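Beta-glucosidase (Chaetomella raphigera, PDB 6JXG) probably hydrolyses terminal, non-reducing beta-D-glucosyl residues with release of beta-D-glucose, a step in cellulose degradation. Local coordinates at residues 455-460 / 535-540. Sequence-based numbering, arbitrary orientation.
Sequences NSLAPW and KQASDY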
# COMPACT_ATOMS: atom_id res chain seq x y z
N ASN A 455 -2.47 19.48 -4.15
CA ASN A 455 -2.16 20.54 -5.08
C ASN A 455 -0.73 21.05 -4.85
O ASN A 455 -0.24 21.91 -5.55
CB ASN A 455 -3.26 21.59 -5.09
CG ASN A 455 -3.31 22.46 -3.84
OD1 ASN A 455 -4.28 23.25 -3.66
ND2 ASN A 455 -2.32 22.39 -3.02
N SER A 456 -0.02 20.49 -3.87
CA SER A 456 1.35 20.91 -3.56
C SER A 456 1.93 19.82 -2.72
O SER A 456 1.20 18.90 -2.34
CB SER A 456 1.43 22.19 -2.77
OG SER A 456 0.97 21.94 -1.45
N LEU A 457 3.22 19.96 -2.41
CA LEU A 457 3.96 19.11 -1.45
C LEU A 457 4.33 19.90 -0.15
O LEU A 457 5.32 19.63 0.56
CB LEU A 457 5.19 18.52 -2.13
CG LEU A 457 4.93 17.54 -3.29
CD1 LEU A 457 6.27 17.09 -3.82
CD2 LEU A 457 4.08 16.30 -2.93
N ALA A 458 3.48 20.87 0.15
CA ALA A 458 3.58 21.69 1.35
C ALA A 458 2.71 21.13 2.47
O ALA A 458 1.61 20.64 2.19
CB ALA A 458 3.14 23.11 1.01
N PRO A 459 3.12 21.27 3.74
CA PRO A 459 2.20 20.91 4.81
C PRO A 459 0.81 21.57 4.74
O PRO A 459 0.67 22.72 4.30
CB PRO A 459 2.96 21.34 6.08
CG PRO A 459 4.38 21.21 5.72
CD PRO A 459 4.42 21.71 4.29
N TRP A 460 -0.24 20.81 5.10
CA TRP A 460 -1.59 21.31 5.11
C TRP A 460 -1.79 22.21 6.32
O TRP A 460 -0.98 22.22 7.27
CB TRP A 460 -2.54 20.06 5.19
CG TRP A 460 -2.84 19.46 3.85
CD1 TRP A 460 -1.97 19.28 2.80
CD2 TRP A 460 -4.13 19.11 3.37
NE1 TRP A 460 -2.63 18.80 1.72
CE2 TRP A 460 -3.97 18.68 2.02
CE3 TRP A 460 -5.43 19.16 3.92
CZ2 TRP A 460 -5.05 18.27 1.22
CZ3 TRP A 460 -6.50 18.74 3.11
CH2 TRP A 460 -6.29 18.29 1.81
N LYS A 535 14.28 18.17 -2.20
CA LYS A 535 14.50 19.54 -1.76
C LYS A 535 13.56 20.54 -2.45
O LYS A 535 13.29 21.61 -1.88
CB LYS A 535 15.94 19.97 -2.02
CG LYS A 535 16.97 19.10 -1.34
CD LYS A 535 18.30 19.79 -1.37
CE LYS A 535 19.41 18.83 -1.11
NZ LYS A 535 20.66 19.64 -1.35
N GLN A 536 13.06 20.19 -3.61
CA GLN A 536 12.00 20.89 -4.29
C GLN A 536 11.12 19.94 -5.10
O GLN A 536 11.58 18.92 -5.64
CB GLN A 536 12.58 21.96 -5.22
CG GLN A 536 13.33 21.44 -6.43
CD GLN A 536 14.28 22.48 -7.09
OE1 GLN A 536 15.18 22.12 -7.81
NE2 GLN A 536 14.06 23.70 -6.86
N ALA A 537 9.86 20.31 -5.27
CA ALA A 537 8.89 19.47 -5.97
C ALA A 537 9.26 19.13 -7.43
O ALA A 537 8.99 18.00 -7.89
CB ALA A 537 7.46 20.11 -5.89
N SER A 538 9.95 20.04 -8.15
CA SER A 538 10.29 19.76 -9.56
C SER A 538 11.33 18.63 -9.73
O SER A 538 11.43 18.05 -10.78
CB SER A 538 10.79 21.06 -10.25
OG SER A 538 11.93 21.54 -9.55
N ASP A 539 12.10 18.34 -8.68
CA ASP A 539 13.06 17.26 -8.64
C ASP A 539 12.44 15.86 -8.86
O ASP A 539 13.15 14.95 -9.29
CB ASP A 539 13.82 17.24 -7.30
CG ASP A 539 14.86 18.41 -7.16
OD1 ASP A 539 15.16 19.10 -8.19
OD2 ASP A 539 15.40 18.56 -6.04
N TYR A 540 11.16 15.65 -8.51
CA TYR A 540 10.56 14.27 -8.73
C TYR A 540 10.45 13.96 -10.21
O TYR A 540 10.49 12.78 -10.61
CB TYR A 540 9.18 14.08 -8.07
CG TYR A 540 9.27 14.09 -6.62
CD1 TYR A 540 9.53 12.92 -5.92
CD2 TYR A 540 9.10 15.25 -5.92
CE1 TYR A 540 9.61 12.93 -4.56
CE2 TYR A 540 9.20 15.28 -4.53
CZ TYR A 540 9.50 14.14 -3.85
OH TYR A 540 9.63 14.15 -2.49
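Leu457 and Ala537 bring two loop backbones to a CA-to-CA distance of 6.7 Å, and no hydrogen bond passes between 455-460 and 535-540, which meet through apolar side chains. A single methyl group of Leu457 does the touching. Its CD1 lies 3.5 Å from Tyr540 CE2 and 3.8 Å from Ala537 CB, so this one methyl meets both the ring and the Ala537 methyl. Leucine suits the place because its chain is long enough for CD1 to reach them: CG stands anti to its own carbonyl carbon (chi1 -64°), and CD1 continues outward from CA (chi2 179°). It approaches the Tyr540 ring obliquely, on the CE2 side. Alanine, with its short side chain, lets the 535-540 backbone come close to the leucine.

Both segments belong to the C-terminal domain of this family 3 glycoside hydrolase. The first lies in the loop between strand 450-451 and helix 463-471, where Pro459 and Trp460 touch strand 431-438 of the domain's mixed sheet; the second is part of the long connection between helices 511-519 and 559-564. The contact between them is largely buried.

Local hydrogen bonds help to shape both loops. Ser456 forms an ST turn, its OG accepting a hydrogen bond from Ala458 N at 3.2 Å with an N-H...O angle of 163°; a short hydroxyl side chain can reach a backbone amide two residues on, across Leu457. Backbone bonds of Leu457 with Ile488 and Trp460 with Thr437 tie 455-460 to the rest of the domain. On the other side, Asp539 N bonds to Gln536 O and Tyr540 N to Ala537 O, a helix-like turn that brings Ala537 and Tyr540, three residues apart, to the same leucine. Tyrosine combines apolar ring carbons for Leu457 with a polar end: its OH hydrogen-bonds Thr532 O and Ala534 N, while Phe562 meets its ring edge-to-face.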